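Local coordinates for periplasmic sugar-binding domain protein (Pseudomonas fluorescens Pf-5, PDB 3H75) that probably binds sugars in the periplasm as a two-domain solute-binding protein of the type I periplasmic binding protein class, at residues S211-M216 with G239-P244; V257-H262 with F295-P300; E245-L250 with A301-L306; S152-T157 with Y184-R189; G120-A125 with Q161-G166. All coordinates share one frame; numbering follows the deposited sequence.

Contact 1: residues S211-M216 with G239-P244; sequences SANDEM and GVNSSP. With GOL (glycerol), chain D.
Within the beta-alpha-beta unit of strand 206-211, helix 214-226 and strand 236-240, Asp214 opens the helix and meets Ser243, which caps helix 244-252 just after the last strand. Asp214 OD2 takes two bonds from Ser243: one from N at 3.0 Å, arriving nearly along the C-O axis, and one from OG at 2.7 Å, from above the carboxylate plane. OD1 is met out of the plane from the opposite face, by Asn241 ND2 at 3.0 Å, and the two flat groups stand 84° apart. With chi1 at 61°, Asp214 CG sits between its own N and carbonyl carbon, which turns the carboxylate across to the loop after strand 236-240. A weak backbone bond, Asp214 N to Val240 O at 2.7 Å, adds to the join. Asn213 is an N-cap: its OD1 accepts from Met216 N (selenomethionine here). Asn213 ND2, which also bonds Trp187 O, reaches glycerol O3 at 3.0 Å, while Asn241 holds the same glycerol with ND2 on O3 and OD1 on O2. The glycerol, probably from the crystallisation liquor, may mark the sugar pocket. Such polar loops at the C-terminal ends of parallel strands are characteristic of periplasmic sugar-binding proteins.

Contact 2: residues V257-H262 with F295-P300; sequences VLEAGH and FQALTP
Glu259 and Ala297 form a non-hydrogen-bonded antiparallel pair, CA atoms 4.4 Å apart, and Ala260 with Gln296 the hydrogen-bonded pair beside it. Strand 296-297 thus closes one edge of an otherwise parallel sheet, running against strand 257-260. Ala260 and Gln296 exchange both backbone bonds, and Leu298 N extends the pairing to Leu258 O at 3.0 Å. On the face carrying Ala260, Leu298 brings CD1 to 3.7 Å from Ala260 CB and lies alongside Leu258, both leucines pointing the same way. On the opposite face the Glu259 chain bends at chi2 (-73°) and folds back over its partner strand, placing OE2 3.4 Å from Ala297 CB; its OE1 takes a bond from a water that also donates weakly to Phe295 O. Past the strand end, Phe295 and His262 meet obliquely with ring planes 40° apart. Phe295 CZ overlies one face of the imidazole, 3.3 Å from His262 CG, and CE1 comes to 3.2 Å from ND1. The imidazole also stacks on Phe18 and hydrogen-bonds glycerol through NE2. At the far end a second water links the two segments, accepting from Leu258 N and donating to Leu298 O, each 2.9 Å away.

Contact 3: residues E245-L250 with A301-L306; sequences EALQAL and AQARQL
Gln248 and Arg304 bring the flat groups of this contact together: the Gln248 amide approaches the Arg304 guanidinium obliquely, neither over a face nor at an edge, with the planes 64° apart. The two side chains run side by side in the same direction, but Gln248 OE1 is 3.7 Å from Arg304 NH2 and no hydrogen bond joins the two segments. The stronger partner of the Gln248 amide is Asp252, one turn on, which takes a bond from NE2. Arg304 bends at chi2 and chi3 to swing its guanidinium round on the solvent side. Beneath it the contact is wholly apolar. Ala303 CB faces two leucines, with Leu247 CD2 and Leu250 CD2 each 3.9 Å away, and the small methyl lets the backbones approach, Leu247 CA to Ala303 CA being 5.3 Å. Leu247 splits its branches: while CD2 meets the alanine, CD1 turns to Leu306 and lies 3.9 Å from its CB, the two leucines crossing at about a right angle. Axes 8.9 Å apart run roughly antiparallel at 150°. With Leu258 and Leu298 packed against them, the pair forms part of the helical layer over the sheet of an alpha/beta periplasmic binding protein lobe.

Contact 4: residues S152-T157 with Y184-R189; sequences SGLKVT and YGEWNR. With SO4 (sulfate ion), chain B.
Gly153 CA sits over the face of the Trp187 indole, and here the packing is tight: it stands 3.4 Å from the centroid of the six-membered ring, only 9° off the ring normal, a CH-pi contact. Leu154 N lies over the same indole, toward its rim, and Leu154 CD1 reaches Trp187 CD1 at 3.7 Å. The absence of a side chain on Gly153 is what allows the backbone so close to the ring. Gly153 O sits at the Tyr184 ring edge, 3.3 Å from CD1. Next along the chain, Ser152 and Tyr184 form a parallel beta bridge at the C-terminal ends of strands 146-152 and 177-184, where the substrate cleft lies in this family. Gly185 N bonds Ser152 O at 2.8 Å; a type I' turn from Gly185 to Asn188 then brings Trp187 back across the other loop. Ser152 OG is buried with no polar partner in the model. Toward solvent the contact loosens. Exposed Lys155 lies extended across one face of Tyr184, CB 3.7 Å from the ring centroid, and the phenol OH bonds Glu164. On the cleft side Trp187 NE1 makes a weak 3.0 Å bond to O4 of a sulfate, probably from the crystallisation liquor and also held by Arg44 and Trp19.

Contact 5: residues G120-A125 with Q161-G166; sequences GDDEEA and QLRERG
Asp122 and Arg163 form a side-on salt bridge in which NE and NH2 both grip one oxygen, Asp122 OD1, each at 2.8 Å. That oxygen lies in the guanidinium plane, but the carboxylate is turned 49° from it, and both nitrogens arrive from the same face of the carboxylate. The arginine reaches there extended from CG to NE, passing Asp122 O. Beside the bridge Leu162 CB packs on Asp122 CB at 3.7 Å. The backbones then close up: Glu123 CA meets Leu162 O at 3.3 Å and Gly166 CA meets Glu123 O at 3.4 Å, both as CH...O contacts. Farther along the helices Glu123 runs alongside Arg165, and a water joins Glu123 OE2 to Arg165 NE; the same carboxylate has a salt bridge to Arg169. Further out, Arg163 NH1 is fixed by Ala212 O and hydrogen-bonds glycerol. Phe295 touches Asp122 and Ala125, so helix 122-137, which follows strand 115-119 of the other lobe's sheet, starts wedged between helix 158-173 and the loop leading into strand 296-297.

In the fold
Four of the contacts gather round the pocket in which the glycerol was found, and contact 3 lies farther from it. Contacts 1, 2 and 5 each supply side chains that hydrogen-bond the glycerol; from contact 4, the side chain of Trp187 is about 4 Å from the bound glycerol. Contacts 1 and 5, centres 14 Å apart, are tied by the 2.8 Å bond from Arg163 NH1 to Ala212 O. Contacts 1 and 2 share neighbouring strands, with Asn241 N on Glu259 O. Contact 3, centred 9 Å from contact 2, continues its leucine packing; it touches contact 4 through the Glu245-Arg189 salt bridge although their centres are 23 Å apart.

Contact 1: residues S211-M216 with G239-P244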
# COMPACT_ATOMS: atom_id res chain seq x y z
N SER A 211 -7.82 0.36 -11.11
CA SER A 211 -6.38 0.63 -11.08
C SER A 211 -5.80 0.21 -9.74
O SER A 211 -6.37 0.51 -8.68
CB SER A 211 -6.08 2.11 -11.32
OG SER A 211 -6.37 2.47 -12.65
N ALA A 212 -4.65 -0.47 -9.77
CA ALA A 212 -4.01 -0.93 -8.55
C ALA A 212 -3.40 0.20 -7.72
O ALA A 212 -2.98 -0.02 -6.59
CB ALA A 212 -2.95 -1.98 -8.87
N ASN A 213 -3.33 1.41 -8.27
CA ASN A 213 -2.86 2.53 -7.47
C ASN A 213 -3.44 3.82 -8.04
O ASN A 213 -4.03 3.81 -9.13
CB ASN A 213 -1.32 2.55 -7.33
CG ASN A 213 -0.61 3.29 -8.44
OD1 ASN A 213 -1.14 3.48 -9.52
ND2 ASN A 213 0.63 3.70 -8.16
N ASP A 214 -3.31 4.91 -7.29
CA ASP A 214 -3.89 6.18 -7.71
C ASP A 214 -3.16 6.88 -8.85
O ASP A 214 -3.81 7.52 -9.68
CB ASP A 214 -4.05 7.12 -6.50
CG ASP A 214 -2.74 7.45 -5.81
OD1 ASP A 214 -1.72 6.77 -6.05
OD2 ASP A 214 -2.74 8.40 -5.00
N GLU A 215 -1.84 6.75 -8.89
CA GLU A 215 -1.05 7.36 -9.95
C GLU A 215 -1.57 6.91 -11.31
O GLU A 215 -1.82 7.73 -12.20
CB GLU A 215 0.42 6.94 -9.83
CG GLU A 215 1.13 7.33 -8.53
CD GLU A 215 1.55 8.79 -8.50
OE1 GLU A 215 1.83 9.35 -9.58
OE2 GLU A 215 1.62 9.36 -7.39
N MSE A 216 -1.74 5.60 -11.47
CA MSE A 216 -2.22 5.06 -12.73
C MSE A 216 -3.65 5.49 -13.02
O MSE A 216 -3.99 5.79 -14.16
CB MSE A 216 -2.10 3.54 -12.72
CG MSE A 216 -0.65 3.08 -12.63
SE MSE A 216 -0.40 1.18 -12.80
CE MSE A 216 -1.45 0.62 -11.24
N GLY A 239 -8.91 3.55 -7.37
CA GLY A 239 -7.48 3.64 -7.14
C GLY A 239 -7.12 3.30 -5.70
O GLY A 239 -8.00 3.16 -4.85
N VAL A 240 -5.82 3.16 -5.45
CA VAL A 240 -5.29 2.86 -4.12
C VAL A 240 -4.21 3.90 -3.79
O VAL A 240 -3.43 4.27 -4.66
CB VAL A 240 -4.64 1.46 -4.06
CG1 VAL A 240 -4.14 1.17 -2.66
CG2 VAL A 240 -5.63 0.40 -4.49
N ASN A 241 -4.17 4.33 -2.52
CA ASN A 241 -3.22 5.31 -1.97
C ASN A 241 -3.96 6.58 -1.54
O ASN A 241 -5.19 6.58 -1.41
CB ASN A 241 -2.10 5.69 -2.96
CG ASN A 241 -1.19 4.51 -3.33
OD1 ASN A 241 -1.24 3.44 -2.72
ND2 ASN A 241 -0.35 4.72 -4.33
N SER A 242 -3.22 7.66 -1.31
CA SER A 242 -3.85 8.91 -0.87
C SER A 242 -3.09 10.16 -1.31
O SER A 242 -2.93 11.10 -0.53
CB SER A 242 -3.99 8.90 0.66
OG SER A 242 -2.72 8.77 1.29
N SER A 243 -2.64 10.19 -2.56
CA SER A 243 -1.93 11.36 -3.05
C SER A 243 -2.88 12.55 -3.00
O SER A 243 -4.10 12.40 -3.12
CB SER A 243 -1.45 11.15 -4.48
OG SER A 243 -2.54 11.05 -5.38
N PRO A 244 -2.34 13.76 -2.82
CA PRO A 244 -3.18 14.96 -2.76
C PRO A 244 -4.15 15.06 -3.94
O PRO A 244 -5.33 15.35 -3.75
CB PRO A 244 -2.16 16.09 -2.75
CG PRO A 244 -1.01 15.49 -2.01
CD PRO A 244 -0.92 14.11 -2.62
C1 GOL D . 2.17 -0.02 -3.37
O1 GOL D . 1.64 -0.43 -2.19
C2 GOL D . 1.56 1.33 -3.66
O2 GOL D . 0.08 1.26 -3.67
C3 GOL D . 2.15 1.82 -5.00
O3 GOL D . 1.74 3.04 -5.48

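Contact 2: residues V257-H262 with F295-P300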
# COMPACT_ATOMS: atom_id res chain seq x y z
N VAL A 257 -13.69 5.59 -6.45
CA VAL A 257 -13.30 4.78 -5.30
C VAL A 257 -11.81 4.98 -5.02
O VAL A 257 -11.00 4.94 -5.94
CB VAL A 257 -13.53 3.28 -5.57
CG1 VAL A 257 -13.19 2.47 -4.32
CG2 VAL A 257 -14.98 3.03 -5.99
N LEU A 258 -11.46 5.19 -3.75
CA LEU A 258 -10.06 5.35 -3.38
C LEU A 258 -9.81 4.59 -2.09
O LEU A 258 -10.28 4.99 -1.02
CB LEU A 258 -9.71 6.84 -3.20
CG LEU A 258 -8.24 7.16 -2.88
CD1 LEU A 258 -7.32 6.59 -3.97
CD2 LEU A 258 -8.08 8.67 -2.78
N GLU A 259 -9.10 3.47 -2.21
CA GLU A 259 -8.76 2.64 -1.05
C GLU A 259 -7.49 3.21 -0.45
O GLU A 259 -6.48 3.36 -1.14
CB GLU A 259 -8.51 1.19 -1.48
CG GLU A 259 -9.75 0.40 -1.90
CD GLU A 259 -10.62 0.03 -0.72
OE1 GLU A 259 -10.09 -0.11 0.40
OE2 GLU A 259 -11.85 -0.14 -0.92
N ALA A 260 -7.52 3.52 0.84
CA ALA A 260 -6.35 4.09 1.48
C ALA A 260 -6.18 3.59 2.90
O ALA A 260 -7.11 3.04 3.49
CB ALA A 260 -6.44 5.61 1.48
N GLY A 261 -4.97 3.78 3.43
CA GLY A 261 -4.70 3.36 4.79
C GLY A 261 -3.39 2.61 4.99
O GLY A 261 -2.80 2.67 6.07
N HIS A 262 -2.92 1.91 3.96
CA HIS A 262 -1.69 1.14 4.11
C HIS A 262 -0.41 1.95 4.24
O HIS A 262 0.64 1.40 4.59
CB HIS A 262 -1.57 0.09 2.99
CG HIS A 262 -1.24 0.65 1.64
ND1 HIS A 262 -1.91 1.73 1.10
CD2 HIS A 262 -0.37 0.23 0.70
CE1 HIS A 262 -1.47 1.95 -0.12
NE2 HIS A 262 -0.53 1.05 -0.39
N PHE A 295 -6.90 -1.04 4.89
CA PHE A 295 -7.61 -0.38 3.80
C PHE A 295 -9.05 -0.02 4.08
O PHE A 295 -9.80 -0.78 4.70
CB PHE A 295 -7.56 -1.23 2.53
CG PHE A 295 -6.26 -1.14 1.79
CD1 PHE A 295 -5.82 0.08 1.27
CD2 PHE A 295 -5.48 -2.27 1.60
CE1 PHE A 295 -4.62 0.16 0.57
CE2 PHE A 295 -4.27 -2.19 0.90
CZ PHE A 295 -3.84 -0.98 0.38
N GLN A 296 -9.43 1.16 3.61
CA GLN A 296 -10.79 1.68 3.73
C GLN A 296 -11.10 2.45 2.46
O GLN A 296 -10.24 3.15 1.93
CB GLN A 296 -10.92 2.65 4.91
CG GLN A 296 -10.94 2.02 6.28
CD GLN A 296 -11.18 3.05 7.37
OE1 GLN A 296 -12.11 3.85 7.28
NE2 GLN A 296 -10.34 3.04 8.40
N ALA A 297 -12.32 2.29 1.97
CA ALA A 297 -12.75 3.03 0.79
C ALA A 297 -13.14 4.40 1.35
O ALA A 297 -14.21 4.56 1.93
CB ALA A 297 -13.96 2.35 0.16
N LEU A 298 -12.25 5.37 1.19
CA LEU A 298 -12.45 6.71 1.73
C LEU A 298 -13.73 7.42 1.35
O LEU A 298 -14.19 7.32 0.22
CB LEU A 298 -11.28 7.61 1.34
CG LEU A 298 -9.88 7.28 1.84
CD1 LEU A 298 -8.91 8.29 1.25
CD2 LEU A 298 -9.84 7.32 3.36
N THR A 299 -14.29 8.14 2.31
CA THR A 299 -15.48 8.93 2.08
C THR A 299 -14.92 10.31 1.76
O THR A 299 -13.75 10.59 2.05
CB THR A 299 -16.34 9.06 3.35
OG1 THR A 299 -15.57 9.69 4.38
CG2 THR A 299 -16.78 7.69 3.83
N PRO A 300 -15.71 11.19 1.13
CA PRO A 300 -15.19 12.52 0.82
C PRO A 300 -14.73 13.25 2.08
O PRO A 300 -13.73 13.97 2.06
CB PRO A 300 -16.38 13.21 0.15
CG PRO A 300 -17.06 12.06 -0.54
CD PRO A 300 -17.03 10.98 0.51
O HOH W 1 -13.70 5.41 -1.92
O HOH W 2 -11.55 -1.70 1.94

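Contact 3: residues E245-L250 with A301-L306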
# COMPACT_ATOMS: atom_id res chain seq x y z
N GLU A 245 -3.65 14.81 -5.15
CA GLU A 245 -4.49 14.90 -6.34
C GLU A 245 -5.60 13.85 -6.34
O GLU A 245 -6.72 14.13 -6.77
CB GLU A 245 -3.64 14.75 -7.60
CG GLU A 245 -4.30 15.33 -8.84
CD GLU A 245 -3.44 15.22 -10.08
OE1 GLU A 245 -2.20 15.34 -9.95
OE2 GLU A 245 -3.99 15.01 -11.18
N ALA A 246 -5.30 12.64 -5.87
CA ALA A 246 -6.30 11.58 -5.83
C ALA A 246 -7.38 11.91 -4.81
O ALA A 246 -8.57 11.67 -5.05
CB ALA A 246 -5.64 10.25 -5.48
N LEU A 247 -6.97 12.45 -3.66
CA LEU A 247 -7.93 12.80 -2.62
C LEU A 247 -8.87 13.89 -3.15
O LEU A 247 -10.08 13.83 -2.92
CB LEU A 247 -7.20 13.30 -1.37
CG LEU A 247 -6.33 12.26 -0.65
CD1 LEU A 247 -5.44 12.96 0.35
CD2 LEU A 247 -7.20 11.22 0.03
N GLN A 248 -8.31 14.86 -3.85
CA GLN A 248 -9.13 15.94 -4.39
C GLN A 248 -10.10 15.38 -5.43
O GLN A 248 -11.26 15.78 -5.49
CB GLN A 248 -8.26 17.01 -5.04
CG GLN A 248 -9.05 18.23 -5.53
CD GLN A 248 -9.72 18.98 -4.40
OE1 GLN A 248 -9.06 19.53 -3.53
NE2 GLN A 248 -11.05 19.01 -4.41
N ALA A 249 -9.62 14.44 -6.25
CA ALA A 249 -10.47 13.85 -7.28
C ALA A 249 -11.62 13.07 -6.66
O ALA A 249 -12.73 13.05 -7.19
CB ALA A 249 -9.65 12.94 -8.19
N LEU A 250 -11.36 12.42 -5.53
CA LEU A 250 -12.40 11.66 -4.85
C LEU A 250 -13.45 12.64 -4.33
O LEU A 250 -14.66 12.43 -4.47
CB LEU A 250 -11.81 10.85 -3.69
CG LEU A 250 -12.82 9.95 -2.96
CD1 LEU A 250 -13.26 8.81 -3.87
CD2 LEU A 250 -12.20 9.41 -1.70
N ALA A 301 -15.46 13.06 3.17
CA ALA A 301 -15.12 13.70 4.44
C ALA A 301 -13.75 13.26 4.94
O ALA A 301 -12.94 14.09 5.38
CB ALA A 301 -16.18 13.38 5.49
N GLN A 302 -13.48 11.96 4.87
CA GLN A 302 -12.19 11.44 5.30
C GLN A 302 -11.08 11.93 4.38
O GLN A 302 -9.98 12.24 4.83
CB GLN A 302 -12.21 9.91 5.29
CG GLN A 302 -13.17 9.29 6.28
CD GLN A 302 -13.21 7.78 6.17
OE1 GLN A 302 -13.47 7.24 5.09
NE2 GLN A 302 -12.95 7.09 7.27
N ALA A 303 -11.37 11.97 3.08
CA ALA A 303 -10.39 12.42 2.10
C ALA A 303 -10.01 13.87 2.35
O ALA A 303 -8.86 14.26 2.18
CB ALA A 303 -10.94 12.26 0.69
N ARG A 304 -10.99 14.68 2.76
CA ARG A 304 -10.76 16.09 3.04
C ARG A 304 -9.76 16.23 4.19
O ARG A 304 -8.86 17.06 4.15
CB ARG A 304 -12.08 16.77 3.42
CG ARG A 304 -11.98 18.26 3.72
CD ARG A 304 -12.28 19.12 2.49
NE ARG A 304 -11.09 19.43 1.71
CZ ARG A 304 -11.11 20.11 0.56
NH1 ARG A 304 -12.26 20.54 0.06
NH2 ARG A 304 -9.98 20.36 -0.08
N GLN A 305 -9.94 15.41 5.23
CA GLN A 305 -9.05 15.43 6.39
C GLN A 305 -7.62 15.08 5.99
O GLN A 305 -6.67 15.77 6.35
CB GLN A 305 -9.53 14.44 7.44
CG GLN A 305 -10.82 14.82 8.15
CD GLN A 305 -11.24 13.79 9.18
OE1 GLN A 305 -11.87 12.78 8.85
NE2 GLN A 305 -10.87 14.03 10.44
N LEU A 306 -7.47 13.99 5.24
CA LEU A 306 -6.16 13.55 4.80
C LEU A 306 -5.51 14.55 3.85
O LEU A 306 -4.29 14.71 3.85
CB LEU A 306 -6.25 12.19 4.12
CG LEU A 306 -6.69 11.01 4.99
CD1 LEU A 306 -6.77 9.76 4.12
CD2 LEU A 306 -5.71 10.80 6.14

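Contact 4: residues S152-T157 with Y184-R189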
# COMPACT_ATOMS: atom_id res chain seq x y z
N SER A 152 -2.72 -2.77 -13.55
CA SER A 152 -2.06 -3.30 -12.36
C SER A 152 -0.68 -2.67 -12.22
O SER A 152 -0.27 -1.91 -13.09
CB SER A 152 -1.95 -4.82 -12.46
OG SER A 152 -1.55 -5.37 -11.21
N GLY A 153 0.01 -2.97 -11.13
CA GLY A 153 1.33 -2.39 -10.91
C GLY A 153 2.45 -3.21 -11.51
O GLY A 153 2.37 -3.64 -12.66
N LEU A 154 3.53 -3.39 -10.75
CA LEU A 154 4.65 -4.19 -11.21
C LEU A 154 4.19 -5.64 -11.06
O LEU A 154 3.91 -6.09 -9.95
CB LEU A 154 5.89 -3.92 -10.34
CG LEU A 154 6.59 -2.57 -10.54
CD1 LEU A 154 7.55 -2.32 -9.39
CD2 LEU A 154 7.34 -2.57 -11.87
N LYS A 155 4.10 -6.35 -12.17
CA LYS A 155 3.62 -7.73 -12.16
C LYS A 155 4.26 -8.66 -11.13
O LYS A 155 3.56 -9.46 -10.50
CB LYS A 155 3.78 -8.35 -13.55
CG LYS A 155 3.13 -9.72 -13.69
CD LYS A 155 3.26 -10.29 -15.09
CE LYS A 155 2.57 -11.64 -15.21
NZ LYS A 155 2.71 -12.23 -16.57
N VAL A 156 5.57 -8.55 -10.94
CA VAL A 156 6.26 -9.43 -10.00
C VAL A 156 6.10 -9.11 -8.52
O VAL A 156 6.58 -9.86 -7.67
CB VAL A 156 7.78 -9.48 -10.30
CG1 VAL A 156 8.01 -9.94 -11.73
CG2 VAL A 156 8.41 -8.12 -10.05
N THR A 157 5.43 -8.01 -8.19
CA THR A 157 5.26 -7.63 -6.79
C THR A 157 4.01 -8.20 -6.13
O THR A 157 2.96 -8.34 -6.77
CB THR A 157 5.24 -6.10 -6.62
OG1 THR A 157 4.02 -5.57 -7.15
CG2 THR A 157 6.42 -5.47 -7.35
N TYR A 184 -0.07 -3.93 -17.28
CA TYR A 184 0.79 -3.62 -16.15
C TYR A 184 1.38 -2.24 -16.34
O TYR A 184 2.27 -2.03 -17.18
CB TYR A 184 1.88 -4.70 -16.03
CG TYR A 184 1.30 -6.01 -15.55
CD1 TYR A 184 0.95 -6.18 -14.21
CD2 TYR A 184 1.00 -7.05 -16.43
CE1 TYR A 184 0.31 -7.33 -13.76
CE2 TYR A 184 0.36 -8.21 -16.00
CZ TYR A 184 0.02 -8.34 -14.66
OH TYR A 184 -0.65 -9.47 -14.22
N GLY A 185 0.85 -1.29 -15.58
CA GLY A 185 1.30 0.09 -15.65
C GLY A 185 2.50 0.38 -14.78
O GLY A 185 2.98 1.51 -14.75
N GLU A 186 2.97 -0.63 -14.05
CA GLU A 186 4.14 -0.51 -13.18
C GLU A 186 4.08 0.62 -12.16
O GLU A 186 5.11 1.21 -11.82
CB GLU A 186 5.40 -0.33 -14.05
CG GLU A 186 5.38 -1.12 -15.34
CD GLU A 186 6.67 -1.01 -16.14
OE1 GLU A 186 7.20 0.11 -16.26
OE2 GLU A 186 7.14 -2.04 -16.65
N TRP A 187 2.87 0.92 -11.67
CA TRP A 187 2.63 1.98 -10.69
C TRP A 187 2.88 3.37 -11.27
O TRP A 187 2.76 4.36 -10.56
CB TRP A 187 3.56 1.84 -9.46
CG TRP A 187 3.59 0.50 -8.79
CD1 TRP A 187 4.70 -0.23 -8.46
CD2 TRP A 187 2.47 -0.25 -8.30
NE1 TRP A 187 4.35 -1.38 -7.80
CE2 TRP A 187 2.98 -1.42 -7.69
CE3 TRP A 187 1.08 -0.05 -8.32
CZ2 TRP A 187 2.16 -2.38 -7.10
CZ3 TRP A 187 0.26 -1.01 -7.73
CH2 TRP A 187 0.80 -2.16 -7.13
N ASN A 188 3.20 3.42 -12.57
CA ASN A 188 3.55 4.67 -13.25
C ASN A 188 2.41 5.41 -13.96
O ASN A 188 1.72 4.84 -14.80
CB ASN A 188 4.68 4.36 -14.23
CG ASN A 188 5.29 5.61 -14.84
OD1 ASN A 188 4.68 6.27 -15.68
ND2 ASN A 188 6.51 5.93 -14.42
N ARG A 189 2.24 6.68 -13.61
CA ARG A 189 1.19 7.52 -14.17
C ARG A 189 1.28 7.76 -15.67
O ARG A 189 0.30 7.56 -16.39
CB ARG A 189 1.17 8.87 -13.44
CG ARG A 189 0.08 9.81 -13.90
CD ARG A 189 -0.02 11.00 -12.97
NE ARG A 189 -1.06 11.95 -13.38
CZ ARG A 189 -1.47 12.96 -12.63
NH1 ARG A 189 -0.94 13.16 -11.43
NH2 ARG A 189 -2.42 13.77 -13.07
S SO4 B . 5.67 -1.76 -4.30
O1 SO4 B . 4.42 -2.53 -4.13
O2 SO4 B . 5.36 -0.32 -4.25
O3 SO4 B . 6.58 -2.12 -3.21
O4 SO4 B . 6.27 -2.10 -5.61

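Contact 5: residues G120-A125 with Q161-G166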
# COMPACT_ATOMS: atom_id res chain seq x y z
N GLY A 120 -0.81 -5.87 5.45
CA GLY A 120 -2.12 -5.25 5.40
C GLY A 120 -3.09 -6.17 4.67
O GLY A 120 -2.91 -7.39 4.67
N ASP A 121 -4.11 -5.60 4.04
CA ASP A 121 -5.09 -6.40 3.33
C ASP A 121 -5.27 -5.99 1.87
O ASP A 121 -6.35 -5.55 1.46
CB ASP A 121 -6.43 -6.39 4.09
CG ASP A 121 -6.98 -4.99 4.33
OD1 ASP A 121 -6.21 -4.01 4.35
OD2 ASP A 121 -8.21 -4.87 4.54
N ASP A 122 -4.21 -6.16 1.09
CA ASP A 122 -4.22 -5.81 -0.33
C ASP A 122 -5.29 -6.55 -1.14
O ASP A 122 -5.93 -5.97 -2.01
CB ASP A 122 -2.84 -6.09 -0.97
CG ASP A 122 -1.82 -5.00 -0.65
OD1 ASP A 122 -2.09 -3.82 -0.94
OD2 ASP A 122 -0.73 -5.34 -0.14
N GLU A 123 -5.48 -7.84 -0.87
CA GLU A 123 -6.48 -8.60 -1.61
C GLU A 123 -7.87 -8.00 -1.42
O GLU A 123 -8.62 -7.83 -2.38
CB GLU A 123 -6.48 -10.07 -1.18
CG GLU A 123 -7.25 -10.98 -2.11
CD GLU A 123 -7.17 -12.44 -1.70
OE1 GLU A 123 -6.07 -12.89 -1.32
OE2 GLU A 123 -8.21 -13.14 -1.75
N GLU A 124 -8.20 -7.66 -0.18
CA GLU A 124 -9.50 -7.06 0.11
C GLU A 124 -9.66 -5.76 -0.67
O GLU A 124 -10.73 -5.48 -1.21
CB GLU A 124 -9.65 -6.78 1.61
CG GLU A 124 -10.96 -6.08 1.98
CD GLU A 124 -12.19 -6.96 1.83
OE1 GLU A 124 -12.12 -8.00 1.13
OE2 GLU A 124 -13.24 -6.60 2.40
N ALA A 125 -8.59 -4.97 -0.74
CA ALA A 125 -8.65 -3.70 -1.46
C ALA A 125 -8.97 -3.91 -2.95
O ALA A 125 -9.79 -3.18 -3.53
CB ALA A 125 -7.34 -2.95 -1.31
N GLN A 161 0.06 -8.58 -7.26
CA GLN A 161 -0.52 -9.92 -7.30
C GLN A 161 -1.75 -10.05 -6.40
O GLN A 161 -2.78 -10.59 -6.81
CB GLN A 161 0.51 -10.96 -6.89
CG GLN A 161 1.77 -10.96 -7.74
CD GLN A 161 2.78 -11.98 -7.25
OE1 GLN A 161 3.03 -12.10 -6.06
NE2 GLN A 161 3.38 -12.71 -8.19
N LEU A 162 -1.63 -9.57 -5.16
CA LEU A 162 -2.72 -9.65 -4.20
C LEU A 162 -3.92 -8.81 -4.61
O LEU A 162 -5.07 -9.24 -4.49
CB LEU A 162 -2.25 -9.25 -2.81
CG LEU A 162 -1.30 -10.24 -2.14
CD1 LEU A 162 -0.75 -9.65 -0.85
CD2 LEU A 162 -2.04 -11.54 -1.87
N ARG A 163 -3.67 -7.59 -5.09
CA ARG A 163 -4.79 -6.76 -5.51
C ARG A 163 -5.47 -7.38 -6.72
O ARG A 163 -6.70 -7.36 -6.82
CB ARG A 163 -4.31 -5.33 -5.79
CG ARG A 163 -3.88 -4.64 -4.50
CD ARG A 163 -3.24 -3.28 -4.72
NE ARG A 163 -2.52 -2.89 -3.51
CZ ARG A 163 -1.73 -1.82 -3.41
NH1 ARG A 163 -1.54 -1.01 -4.45
NH2 ARG A 163 -1.08 -1.60 -2.27
N GLU A 164 -4.69 -7.97 -7.62
CA GLU A 164 -5.27 -8.61 -8.79
C GLU A 164 -6.08 -9.83 -8.37
O GLU A 164 -7.13 -10.12 -8.95
CB GLU A 164 -4.20 -9.05 -9.78
CG GLU A 164 -4.80 -9.57 -11.09
CD GLU A 164 -3.77 -10.03 -12.10
OE1 GLU A 164 -2.66 -9.45 -12.12
OE2 GLU A 164 -4.07 -10.97 -12.88
N ARG A 165 -5.60 -10.56 -7.37
CA ARG A 165 -6.33 -11.74 -6.91
C ARG A 165 -7.72 -11.30 -6.43
O ARG A 165 -8.71 -11.96 -6.72
CB ARG A 165 -5.58 -12.43 -5.76
CG ARG A 165 -6.39 -13.51 -5.04
CD ARG A 165 -6.85 -14.62 -5.97
NE ARG A 165 -7.72 -15.57 -5.28
CZ ARG A 165 -8.39 -16.55 -5.88
NH1 ARG A 165 -8.29 -16.72 -7.19
NH2 ARG A 165 -9.17 -17.36 -5.16
N GLY A 166 -7.77 -10.17 -5.72
CA GLY A 166 -9.04 -9.66 -5.24
C GLY A 166 -9.94 -9.31 -6.41
O GLY A 166 -11.14 -9.60 -6.40
O HOH W 3 -8.02 -15.80 -2.18